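Side-chain contacts in alkaline serine protease AL20 (Nesterenkonia abyssinica, PDB 3CP7), which hydrolyses peptide bonds as a secreted, thermostable alkaline serine protease of the trypsin-like kind, with a fold of two β-domains: residues Asn26-Ala31 with Gly181-Thr186; Val36-His41 with Arg53-Ala58; Met153-Gln158 with Asn187-Thr192. One frame throughout, in Å; residues are numbered along the deposited sequence.

Contact 1 of 3, residues Asn26-Ala31 with Gly181-Thr186; sequences NIVASA and GAQNST
Two halves of a trypsin-like fold meet where Asn26, near the end of strand 19-27 in the first barrel, reaches Gln183 at the start of strand 183-191 in the second β-sheet. The joint is small and buried, made amide to amide. Both side chains leave the backbone in the same way, CG anti to N (chi1 -173° in Asn26), and Gln183 stays extended beyond CG, which carries its OE1 across to Asn26 between two segments whose nearest CA atoms, those of Val28 and Gln183, lie 7.8 Å apart. Asn26 ND2 donates to Gln183 OE1 at 2.9 Å, and the N-H points at the oxygen with an angle of 159°. The acceptor lies close to the amide plane of Asn26, but the donor is tilted well away from the carbonyl plane of Gln183; the side chains run past each other in opposite directions, their amide planes 50° apart. Val28 crosses Gln183 at about a right angle and lays its CG1 methyl 3.2 Å from the same OE1, packing against that oxygen. Both polar side-chain atoms of Asn26 are engaged: OD1 bonds to His8 ND1, and ND2 also bonds to Ser113 OG. Pro172 of strand 172-175 packs against both amide side chains. Beyond the contact Asn184 and Ser185 form a classic β bulge facing Trp173. The bulged backbone holds the far end of the Gln183 amide and fixes its rotation, with NE2 donating to Ser185 O at 3.1 Å.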
ATOM      1  N   ASN A  26     -10.334  -6.700  13.442  1.00  7.73           N
ATOM      2  CA  ASN A  26      -9.868  -6.749  14.814  1.00  8.31           C
ATOM      3  C   ASN A  26      -8.885  -5.634  15.110  1.00  8.09           C
ATOM      4  O   ASN A  26      -7.958  -5.427  14.348  1.00  7.97           O
ATOM      5  CB  ASN A  26      -9.212  -8.109  15.075  1.00  8.21           C
ATOM      6  CG  ASN A  26      -8.838  -8.311  16.538  1.00  8.50           C
ATOM      7  OD1 ASN A  26      -9.696  -8.244  17.422  1.00  8.94           O
ATOM      8  ND2 ASN A  26      -7.554  -8.567  16.796  1.00  8.53           N
ATOM      9  N   ILE A  27      -9.080  -4.938  16.233  1.00  7.90           N
ATOM     10  CA  ILE A  27      -8.130  -3.908  16.657  1.00  8.16           C
ATOM     11  C   ILE A  27      -6.821  -4.556  17.096  1.00  8.06           C
ATOM     12  O   ILE A  27      -6.805  -5.377  18.020  1.00  8.62           O
ATOM     13  CB  ILE A  27      -8.662  -3.033  17.825  1.00  7.88           C
ATOM     14  CG1 ILE A  27     -10.023  -2.424  17.479  1.00  8.80           C
ATOM     15  CG2 ILE A  27      -7.644  -1.941  18.170  1.00  9.59           C
ATOM     16  CD1 ILE A  27     -10.705  -1.722  18.668  1.00  9.41           C
ATOM     17  N   VAL A  28      -5.734  -4.184  16.426  1.00  8.18           N
ATOM     18  CA  VAL A  28      -4.396  -4.652  16.788  1.00  8.52           C
ATOM     19  C   VAL A  28      -3.601  -3.484  17.359  1.00  8.54           C
ATOM     20  O   VAL A  28      -3.781  -2.338  16.944  1.00  8.90           O
ATOM     21  CB  VAL A  28      -3.653  -5.313  15.592  1.00  8.23           C
ATOM     22  CG1 VAL A  28      -4.307  -6.663  15.270  1.00  9.71           C
ATOM     23  CG2 VAL A  28      -3.591  -4.379  14.360  1.00  9.47           C
ATOM     24  N   ALA A  29      -2.749  -3.778  18.338  1.00  9.63           N
ATOM     25  CA  ALA A  29      -1.961  -2.726  18.996  1.00 10.06           C
ATOM     26  C   ALA A  29      -1.185  -1.946  17.952  1.00 10.74           C
ATOM     27  O   ALA A  29      -0.543  -2.546  17.097  1.00 12.00           O
ATOM     28  CB  ALA A  29      -1.021  -3.333  20.001  1.00 11.40           C
ATOM     29  N   SER A  30      -1.256  -0.618  18.006  1.00 10.55           N
ATOM     30  CA  SER A  30      -0.604   0.219  17.000  1.00 10.88           C
ATOM     31  C   SER A  30      -0.181   1.554  17.569  1.00 10.69           C
ATOM     32  O   SER A  30      -0.872   2.117  18.422  1.00 10.64           O
ATOM     33  CB  SER A  30      -1.566   0.480  15.847  1.00 11.16           C
ATOM     34  OG  SER A  30      -2.697   1.221  16.270  1.00 14.99           O
ATOM     35  N   ALA A  31       0.931   2.088  17.068  1.00 10.67           N
ATOM     36  CA  ALA A  31       1.351   3.434  17.482  1.00 10.87           C
ATOM     37  C   ALA A  31       0.239   4.464  17.258  1.00 10.60           C
ATOM     38  O   ALA A  31       0.011   5.342  18.107  1.00 11.60           O
ATOM     39  CB  ALA A  31       2.621   3.856  16.760  1.00 11.52           C
ATOM     40  N   GLY A 181      -5.020 -14.278  22.700  1.00 12.73           N
ATOM     41  CA  GLY A 181      -3.692 -14.515  22.134  1.00 11.85           C
ATOM     42  C   GLY A 181      -3.293 -13.506  21.065  1.00 11.18           C
ATOM     43  O   GLY A 181      -4.073 -12.616  20.706  1.00 11.40           O
ATOM     44  N   ALA A 182      -2.070 -13.640  20.563  1.00 10.45           N
ATOM     45  CA  ALA A 182      -1.589 -12.774  19.488  1.00 10.09           C
ATOM     46  C   ALA A 182      -2.290 -13.126  18.181  1.00  9.64           C
ATOM     47  O   ALA A 182      -2.453 -14.306  17.850  1.00  9.81           O
ATOM     48  CB  ALA A 182      -0.071 -12.897  19.327  1.00 10.39           C
ATOM     49  N   GLN A 183      -2.713 -12.095  17.452  1.00  8.25           N
ATOM     50  CA  GLN A 183      -3.268 -12.328  16.127  1.00  8.04           C
ATOM     51  C   GLN A 183      -2.169 -12.754  15.169  1.00  8.26           C
ATOM     52  O   GLN A 183      -1.095 -12.154  15.136  1.00  8.31           O
ATOM     53  CB  GLN A 183      -3.971 -11.076  15.601  1.00  7.99           C
ATOM     54  CG  GLN A 183      -4.546 -11.310  14.207  1.00  7.65           C
ATOM     55  CD  GLN A 183      -5.572 -10.296  13.789  1.00  7.99           C
ATOM     56  OE1 GLN A 183      -5.891  -9.356  14.529  1.00  7.89           O
ATOM     57  NE2 GLN A 183      -6.118 -10.487  12.596  1.00  6.96           N
ATOM     58  N   ASN A 184      -2.441 -13.789  14.380  1.00  8.05           N
ATOM     59  CA  ASN A 184      -1.425 -14.328  13.501  1.00  8.16           C
ATOM     60  C   ASN A 184      -1.937 -14.778  12.122  1.00  7.76           C
ATOM     61  O   ASN A 184      -1.195 -15.370  11.336  1.00  8.31           O
ATOM     62  CB  ASN A 184      -0.667 -15.438  14.228  1.00  8.26           C
ATOM     63  CG  ASN A 184       0.540 -15.939  13.463  1.00  8.01           C
ATOM     64  OD1 ASN A 184       1.479 -15.177  13.142  1.00 10.55           O
ATOM     65  ND2 ASN A 184       0.555 -17.239  13.200  1.00  6.98           N
ATOM     66  N   SER A 185      -3.202 -14.472  11.839  1.00  7.51           N
ATOM     67  CA  SER A 185      -3.742 -14.562  10.479  1.00  7.61           C
ATOM     68  C   SER A 185      -5.122 -13.923  10.489  1.00  7.38           C
ATOM     69  O   SER A 185      -5.523 -13.268  11.477  1.00  7.39           O
ATOM     70  CB  SER A 185      -3.777 -16.007   9.942  1.00  7.64           C
ATOM     71  OG  SER A 185      -4.113 -16.014   8.560  1.00  7.93           O
ATOM     72  N   THR A 186      -5.838 -14.122   9.393  1.00  7.99           N
ATOM     73  CA  THR A 186      -7.136 -13.538   9.199  1.00  8.50           C
ATOM     74  C   THR A 186      -7.966 -14.560   8.392  1.00  8.04           C
ATOM     75  O   THR A 186      -7.397 -15.320   7.588  1.00  7.95           O
ATOM     76  CB  THR A 186      -6.799 -12.213   8.478  1.00 10.72           C
ATOM     77  OG1 THR A 186      -6.904 -11.032   9.306  1.00 12.14           O
ATOM     78  CG2 THR A 186      -6.982 -12.144   6.939  1.00 11.27           C
TER

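Contact 2 of 3, residues Val36-His41 with Arg53-Ala58; sequences VATAGH and RNFVFA. With FMT (formic acid), chain C.
Phe57 sets CG anti to its backbone N (chi1 177°) and Val36 sets CG1 anti to its carbonyl carbon, beside N (chi1 -64°), and these torsions carry ring and methyl together inside the first β-barrel of the trypsin-like fold. Strands 35-38 and 55-59 are not neighbours in the sheet; they meet across the barrel interior, with 8.5 Å between the CA atoms of Val36 and Phe57. Val36 CG1 comes down over one face of the Phe57 ring, 3.8 Å from the centroid and only 14° off the normal, a CH-π contact. The methyl sits slightly toward the rim, where CE1 of Phe57 is 3.7 Å from Val36 CG1. Two residues earlier on the strand, Phe55 points into the same core, and its CZ lies 4.3 Å from Thr38 CG2, the methyl branch of that side chain. Thr38 OG1, the polar branch, is hydrogen-bonded to Ser24 O, which satisfies this buried hydroxyl. Val12, Ala25, Ile27, Ala95 and Leu97, from strands 9-16, 19-27 and 93-97, fill in around the two rings. Past strand 35-38 the chain enters a 3-10 segment bearing His41, whose ND1 is hydrogen-bonded to Asp91 OD1 and whose side chain packs on Ser169, consistent with the catalytic triad of this family. A formic acid, probably from the crystallisation liquor, also bonds to Ser169 OG and to Gly167 N, the latter probably an oxyanion-hole amide. It meets the imidazole at its edge, NE2 of His41 donating to O1 of the formic acid at 2.8 Å.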
ATOM      1  N   VAL A  36      -7.031  -1.512  12.517  1.00  8.51           N
ATOM      2  CA  VAL A  36      -7.635  -2.848  12.531  1.00  8.42           C
ATOM      3  C   VAL A  36      -7.048  -3.727  11.428  1.00  8.15           C
ATOM      4  O   VAL A  36      -6.770  -3.262  10.310  1.00  8.95           O
ATOM      5  CB  VAL A  36      -9.186  -2.826  12.432  1.00  8.48           C
ATOM      6  CG1 VAL A  36      -9.802  -2.151  13.651  1.00 10.26           C
ATOM      7  CG2 VAL A  36      -9.665  -2.147  11.143  1.00  9.15           C
ATOM      8  N   ALA A  37      -6.862  -4.999  11.760  1.00  7.63           N
ATOM      9  CA  ALA A  37      -6.468  -6.015  10.796  1.00  7.85           C
ATOM     10  C   ALA A  37      -7.712  -6.599  10.170  1.00  7.61           C
ATOM     11  O   ALA A  37      -8.726  -6.837  10.847  1.00  7.87           O
ATOM     12  CB  ALA A  37      -5.696  -7.107  11.482  1.00  8.35           C
ATOM     13  N   THR A  38      -7.626  -6.842   8.868  1.00  7.55           N
ATOM     14  CA  THR A  38      -8.725  -7.459   8.141  1.00  7.48           C
ATOM     15  C   THR A  38      -8.160  -8.187   6.921  1.00  7.33           C
ATOM     16  O   THR A  38      -6.936  -8.352   6.802  1.00  7.46           O
ATOM     17  CB  THR A  38      -9.806  -6.402   7.774  1.00  7.73           C
ATOM     18  OG1 THR A  38     -10.983  -7.067   7.306  1.00  7.44           O
ATOM     19  CG2 THR A  38      -9.319  -5.410   6.718  1.00  7.48           C
ATOM     20  N   ALA A  39      -9.037  -8.651   6.033  1.00  7.00           N
ATOM     21  CA  ALA A  39      -8.603  -9.279   4.776  1.00  7.50           C
ATOM     22  C   ALA A  39      -8.470  -8.220   3.695  1.00  7.72           C
ATOM     23  O   ALA A  39      -9.215  -7.239   3.674  1.00  8.81           O
ATOM     24  CB  ALA A  39      -9.593 -10.357   4.341  1.00  7.62           C
ATOM     25  N   GLY A  40      -7.536  -8.431   2.774  1.00  7.73           N
ATOM     26  CA  GLY A  40      -7.409  -7.543   1.619  1.00  8.39           C
ATOM     27  C   GLY A  40      -8.713  -7.413   0.859  1.00  8.49           C
ATOM     28  O   GLY A  40      -9.098  -6.308   0.473  1.00  8.82           O
ATOM     29  N   HIS A  41      -9.423  -8.524   0.654  1.00  8.44           N
ATOM     30  CA  HIS A  41     -10.640  -8.489  -0.135  1.00  9.00           C
ATOM     31  C   HIS A  41     -11.789  -7.779   0.574  1.00  9.40           C
ATOM     32  O   HIS A  41     -12.812  -7.502  -0.049  1.00 10.79           O
ATOM     33  CB  HIS A  41     -11.026  -9.890  -0.629  1.00  8.79           C
ATOM     34  CG  HIS A  41     -11.737 -10.743   0.377  1.00  8.19           C
ATOM     35  ND1 HIS A  41     -11.115 -11.749   1.093  1.00  7.68           N
ATOM     36  CD2 HIS A  41     -13.044 -10.770   0.743  1.00  8.81           C
ATOM     37  CE1 HIS A  41     -12.009 -12.342   1.869  1.00  7.66           C
ATOM     38  NE2 HIS A  41     -13.184 -11.772   1.671  1.00  8.95           N
ATOM     39  N   ARG A  53     -15.692   1.354  -0.563  1.00 13.88           N
ATOM     40  CA  ARG A  53     -16.191   2.650  -0.147  1.00 14.57           C
ATOM     41  C   ARG A  53     -16.935   2.514   1.164  1.00 14.18           C
ATOM     42  O   ARG A  53     -17.502   1.463   1.461  1.00 13.85           O
ATOM     43  CB  ARG A  53     -17.102   3.232  -1.226  1.00 15.14           C
ATOM     44  CG  ARG A  53     -16.342   3.656  -2.476  1.00 18.12           C
ATOM     45  CD  ARG A  53     -17.254   4.323  -3.492  1.00 22.39           C
ATOM     46  NE  ARG A  53     -17.757   3.382  -4.492  1.00 25.58           N
ATOM     47  CZ  ARG A  53     -18.980   2.858  -4.506  1.00 27.96           C
ATOM     48  NH1 ARG A  53     -19.868   3.160  -3.562  1.00 29.09           N
ATOM     49  NH2 ARG A  53     -19.315   2.022  -5.477  1.00 27.90           N
ATOM     50  N   ASN A  54     -16.900   3.575   1.960  1.00 14.24           N
ATOM     51  CA  ASN A  54     -17.632   3.636   3.225  1.00 14.73           C
ATOM     52  C   ASN A  54     -17.369   2.455   4.156  1.00 13.64           C
ATOM     53  O   ASN A  54     -18.287   1.898   4.770  1.00 13.95           O
ATOM     54  CB  ASN A  54     -19.123   3.836   2.963  1.00 15.69           C
ATOM     55  CG  ASN A  54     -19.401   5.129   2.227  1.00 18.05           C
ATOM     56  OD1 ASN A  54     -18.694   6.125   2.403  1.00 21.08           O
ATOM     57  ND2 ASN A  54     -20.415   5.116   1.388  1.00 21.35           N
ATOM     58  N   PHE A  55     -16.092   2.091   4.251  1.00 12.52           N
ATOM     59  CA  PHE A  55     -15.639   1.061   5.174  1.00 12.10           C
ATOM     60  C   PHE A  55     -15.846   1.549   6.597  1.00 11.22           C
ATOM     61  O   PHE A  55     -15.311   2.591   6.995  1.00 11.48           O
ATOM     62  CB  PHE A  55     -14.165   0.744   4.908  1.00 11.45           C
ATOM     63  CG  PHE A  55     -13.597  -0.391   5.736  1.00 11.24           C
ATOM     64  CD1 PHE A  55     -13.289  -1.606   5.138  1.00 11.50           C
ATOM     65  CD2 PHE A  55     -13.304  -0.216   7.085  1.00 11.12           C
ATOM     66  CE1 PHE A  55     -12.728  -2.651   5.877  1.00 12.36           C
ATOM     67  CE2 PHE A  55     -12.744  -1.248   7.845  1.00 10.40           C
ATOM     68  CZ  PHE A  55     -12.458  -2.473   7.232  1.00 11.27           C
ATOM     69  N   VAL A  56     -16.613   0.777   7.358  1.00 11.47           N
ATOM     70  CA  VAL A  56     -16.930   1.118   8.739  1.00 11.43           C
ATOM     71  C   VAL A  56     -16.706  -0.098   9.641  1.00 10.72           C
ATOM     72  O   VAL A  56     -17.036  -1.215   9.263  1.00 11.15           O
ATOM     73  CB  VAL A  56     -18.405   1.612   8.842  1.00 12.40           C
ATOM     74  CG1 VAL A  56     -18.903   1.604  10.255  1.00 14.79           C
ATOM     75  CG2 VAL A  56     -18.550   3.003   8.244  1.00 13.43           C
ATOM     76  N   PHE A  57     -16.176   0.152  10.834  1.00  9.75           N
ATOM     77  CA  PHE A  57     -15.855  -0.892  11.796  1.00  9.98           C
ATOM     78  C   PHE A  57     -16.682  -0.690  13.057  1.00  9.59           C
ATOM     79  O   PHE A  57     -16.732   0.416  13.591  1.00 10.54           O
ATOM     80  CB  PHE A  57     -14.364  -0.834  12.147  1.00  9.43           C
ATOM     81  CG  PHE A  57     -13.933  -1.835  13.205  1.00  9.17           C
ATOM     82  CD1 PHE A  57     -13.483  -1.396  14.452  1.00  9.36           C
ATOM     83  CD2 PHE A  57     -13.949  -3.208  12.940  1.00  9.05           C
ATOM     84  CE1 PHE A  57     -13.067  -2.315  15.413  1.00  9.32           C
ATOM     85  CE2 PHE A  57     -13.531  -4.124  13.897  1.00  9.55           C
ATOM     86  CZ  PHE A  57     -13.106  -3.673  15.144  1.00  8.66           C
ATOM     87  N   ALA A  58     -17.331  -1.759  13.511  1.00 10.12           N
ATOM     88  CA  ALA A  58     -18.199  -1.722  14.692  1.00 10.17           C
ATOM     89  C   ALA A  58     -17.667  -2.666  15.766  1.00  9.93           C
ATOM     90  O   ALA A  58     -17.967  -3.864  15.746  1.00  9.77           O
ATOM     91  CB  ALA A  58     -19.629  -2.098  14.310  1.00 10.27           C
TER
HETATM   92  C   FMT C 219     -16.803 -12.119   3.050  1.00 13.46           C
HETATM   93  O1  FMT C 219     -15.940 -11.880   2.188  1.00 13.54           O
HETATM   94  O2  FMT C 219     -16.671 -13.002   3.900  1.00 12.36           O

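Contact 3 of 3, residues Met153-Gln158 with Asn187-Thr192; sequences MGSSTQ and NSYGYT
The loop Met153-Gln158 and the weakly bonded strand around Tyr189-Tyr191 run in opposite directions, with CA atoms 9.9 Å apart at Met153 and Tyr191 and 9.3 Å at Thr157 and Ser188, a gap bridged by the tyrosines from the strand side. Ser155 shapes the loop as an ST turn, its OG accepting from Thr157 N at 3.1 Å. On the other side Ser188 and Tyr189 form a classic β bulge facing Phe199. Tyr189 and Thr157 approach from opposite directions and join hydroxyl to hydroxyl, Thr157 OG1 to Tyr189 OH at 2.9 Å; either may be the donor. A water donates to Ser155 OG at 2.8 Å and also bonds to Tyr189 OH, making a second bridge across the gap. Alongside, the two tyrosines lie close, CE2 of Tyr189 above one face of the Tyr191 ring near its rim. Met153 is bent at chi2 and chi3, its chi2 of -133° lying far from a staggered value, and crosses the hydroxyl end of Tyr191; CG comes unusually close there, and the exact placement of this exposed side chain is doubtful. The sulfur makes a Met-aromatic contact, SD of Met153 4.6 Å from the Tyr191 centroid and 49° off the normal, oblique to the ring. Asp151 backs this cluster, bonding Tyr191 OH through OD1 and Ser155 OG through OD2. A phenylalanine in place of Tyr191 would probably leave Asp151 OD1 without its phenol partner and the ring less fixed beside Met153. Linked hydroxyls and one water thus tie the loop to the strand at the surface, and the Asp151 carboxylate, bonded to a hydroxyl from each side, probably orders the cluster between them.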
ATOM      1  N   MET A 153      -3.664 -26.755  -2.101  1.00 15.12           N
ATOM      2  CA  MET A 153      -3.211 -26.244  -3.385  1.00 15.99           C
ATOM      3  C   MET A 153      -1.726 -25.917  -3.406  1.00 15.70           C
ATOM      4  O   MET A 153      -1.178 -25.579  -4.460  1.00 16.41           O
ATOM      5  CB  MET A 153      -3.980 -24.987  -3.746  1.00 16.64           C
ATOM      6  CG  MET A 153      -5.448 -25.180  -3.855  1.00 19.08           C
ATOM      7  SD  MET A 153      -5.894 -24.382  -5.375  1.00 22.90           S
ATOM      8  CE  MET A 153      -5.317 -25.683  -6.383  1.00  9.67           C
ATOM      9  N   GLY A 154      -1.080 -25.986  -2.248  1.00 14.75           N
ATOM     10  CA  GLY A 154       0.364 -25.802  -2.194  1.00 14.22           C
ATOM     11  C   GLY A 154       0.857 -24.383  -1.989  1.00 13.18           C
ATOM     12  O   GLY A 154       2.066 -24.148  -1.999  1.00 14.25           O
ATOM     13  N   SER A 155      -0.060 -23.432  -1.803  1.00 11.99           N
ATOM     14  CA  SER A 155       0.357 -22.073  -1.473  1.00 10.69           C
ATOM     15  C   SER A 155       0.753 -22.007  -0.003  1.00 10.11           C
ATOM     16  O   SER A 155       0.619 -22.990   0.727  1.00 10.03           O
ATOM     17  CB  SER A 155      -0.759 -21.066  -1.777  1.00 10.56           C
ATOM     18  OG  SER A 155      -1.651 -20.900  -0.679  1.00 10.33           O
ATOM     19  N   SER A 156       1.224 -20.835   0.421  1.00  9.56           N
ATOM     20  CA  SER A 156       1.651 -20.635   1.808  1.00  9.47           C
ATOM     21  C   SER A 156       0.484 -20.427   2.784  1.00  9.47           C
ATOM     22  O   SER A 156       0.700 -20.300   3.998  1.00  8.92           O
ATOM     23  CB  SER A 156       2.641 -19.473   1.909  1.00  9.49           C
ATOM     24  OG  SER A 156       2.007 -18.267   1.503  1.00  8.65           O
ATOM     25  N   THR A 157      -0.753 -20.378   2.288  1.00  8.76           N
ATOM     26  CA  THR A 157      -1.888 -20.245   3.221  1.00  8.87           C
ATOM     27  C   THR A 157      -2.038 -21.504   4.078  1.00  9.04           C
ATOM     28  O   THR A 157      -1.441 -22.559   3.780  1.00  9.39           O
ATOM     29  CB  THR A 157      -3.219 -19.943   2.511  1.00  9.38           C
ATOM     30  OG1 THR A 157      -3.588 -21.073   1.715  1.00  9.43           O
ATOM     31  CG2 THR A 157      -3.079 -18.716   1.627  1.00  9.51           C
ATOM     32  N   GLN A 158      -2.814 -21.385   5.148  1.00  8.71           N
ATOM     33  CA  GLN A 158      -3.113 -22.521   6.023  1.00  8.82           C
ATOM     34  C   GLN A 158      -4.607 -22.621   6.237  1.00  9.34           C
ATOM     35  O   GLN A 158      -5.316 -21.614   6.169  1.00  9.00           O
ATOM     36  CB  GLN A 158      -2.428 -22.374   7.379  1.00  9.57           C
ATOM     37  CG  GLN A 158      -0.926 -22.197   7.303  1.00 10.07           C
ATOM     38  CD  GLN A 158      -0.296 -22.246   8.677  1.00 11.23           C
ATOM     39  OE1 GLN A 158       0.239 -23.275   9.085  1.00 11.19           O
ATOM     40  NE2 GLN A 158      -0.394 -21.153   9.418  1.00 10.46           N
ATOM     41  N   ASN A 187      -9.279 -14.622   8.630  1.00  7.51           N
ATOM     42  CA  ASN A 187     -10.149 -15.426   7.765  1.00  7.66           C
ATOM     43  C   ASN A 187     -10.105 -14.877   6.356  1.00  8.08           C
ATOM     44  O   ASN A 187     -10.407 -13.703   6.155  1.00  8.12           O
ATOM     45  CB  ASN A 187     -11.606 -15.389   8.232  1.00  7.83           C
ATOM     46  CG  ASN A 187     -11.794 -15.943   9.637  1.00  8.16           C
ATOM     47  OD1 ASN A 187     -11.156 -16.927  10.031  1.00  8.15           O
ATOM     48  ND2 ASN A 187     -12.679 -15.305  10.406  1.00  9.28           N
ATOM     49  N   SER A 188      -9.766 -15.710   5.377  1.00  7.49           N
ATOM     50  CA  SER A 188      -9.651 -15.231   4.004  1.00  7.91           C
ATOM     51  C   SER A 188     -10.576 -15.906   2.984  1.00  7.73           C
ATOM     52  O   SER A 188     -11.295 -15.209   2.261  1.00  8.01           O
ATOM     53  CB  SER A 188      -8.190 -15.286   3.547  1.00  7.82           C
ATOM     54  OG  SER A 188      -8.068 -15.120   2.143  1.00  7.71           O
ATOM     55  N   TYR A 189     -10.575 -17.236   2.922  1.00  8.16           N
ATOM     56  CA  TYR A 189     -11.339 -17.913   1.887  1.00  8.19           C
ATOM     57  C   TYR A 189     -11.523 -19.381   2.200  1.00  8.68           C
ATOM     58  O   TYR A 189     -10.858 -19.925   3.081  1.00  8.69           O
ATOM     59  CB  TYR A 189     -10.634 -17.750   0.524  1.00  8.50           C
ATOM     60  CG  TYR A 189      -9.368 -18.561   0.383  1.00  8.50           C
ATOM     61  CD1 TYR A 189      -8.131 -18.033   0.739  1.00  7.96           C
ATOM     62  CD2 TYR A 189      -9.406 -19.860  -0.128  1.00  8.40           C
ATOM     63  CE1 TYR A 189      -6.959 -18.780   0.613  1.00  8.39           C
ATOM     64  CE2 TYR A 189      -8.256 -20.622  -0.250  1.00  8.34           C
ATOM     65  CZ  TYR A 189      -7.026 -20.070   0.102  1.00  7.98           C
ATOM     66  OH  TYR A 189      -5.859 -20.803  -0.008  1.00  8.99           O
ATOM     67  N   GLY A 190     -12.450 -20.010   1.477  1.00  9.00           N
ATOM     68  CA  GLY A 190     -12.510 -21.472   1.409  1.00  8.99           C
ATOM     69  C   GLY A 190     -12.452 -21.919  -0.040  1.00  9.11           C
ATOM     70  O   GLY A 190     -12.393 -21.087  -0.963  1.00  9.03           O
ATOM     71  N   TYR A 191     -12.457 -23.238  -0.233  1.00  9.19           N
ATOM     72  CA  TYR A 191     -12.588 -23.809  -1.564  1.00  9.17           C
ATOM     73  C   TYR A 191     -13.958 -24.436  -1.720  1.00  9.70           C
ATOM     74  O   TYR A 191     -14.476 -25.051  -0.791  1.00  9.80           O
ATOM     75  CB  TYR A 191     -11.534 -24.890  -1.800  1.00  9.11           C
ATOM     76  CG  TYR A 191     -10.114 -24.389  -1.824  1.00  8.44           C
ATOM     77  CD1 TYR A 191      -9.651 -23.583  -2.855  1.00  8.62           C
ATOM     78  CD2 TYR A 191      -9.214 -24.773  -0.831  1.00  8.90           C
ATOM     79  CE1 TYR A 191      -8.325 -23.129  -2.875  1.00  9.11           C
ATOM     80  CE2 TYR A 191      -7.892 -24.331  -0.843  1.00  9.93           C
ATOM     81  CZ  TYR A 191      -7.455 -23.498  -1.865  1.00  9.12           C
ATOM     82  OH  TYR A 191      -6.150 -23.050  -1.896  1.00  9.78           O
ATOM     83  N   THR A 192     -14.521 -24.321  -2.920  1.00 10.54           N
ATOM     84  CA  THR A 192     -15.839 -24.892  -3.201  1.00 11.40           C
ATOM     85  C   THR A 192     -15.895 -26.401  -2.935  1.00 12.04           C
ATOM     86  O   THR A 192     -16.943 -26.918  -2.543  1.00 12.63           O
ATOM     87  CB  THR A 192     -16.239 -24.654  -4.667  1.00 11.66           C
ATOM     88  OG1 THR A 192     -15.163 -25.072  -5.513  1.00 11.81           O
ATOM     89  CG2 THR A 192     -16.533 -23.177  -4.905  1.00 11.64           C
TER
HETATM   90  O   HOH W   1      -3.847 -19.581  -1.769  1.00 12.81           O

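How the contacts relate
From the N terminus, Asn26-Ala31 opens the longest loop, which contact 1 closes only at Gly181-Thr186. Within that span contact 2 closes a short loop from Val36-His41 to Arg53-Ala58, within the first-barrel half of the fold. Contact 3 starts at Met153-Gln158, before contact 1 has closed, and ends at Asn187-Thr192, so the two cross; contact 2 and contact 3 follow in series. Contact 1 joins the two sheets, while contact 3 fastens an outer loop to strand 183-191, the strand both share. Asn26 O bonds to Ala37 N, linking contacts 1 and 2, and His41 CE1 packs 3.0 Å from Ser188 O, bringing contact 3 beside the probable active site.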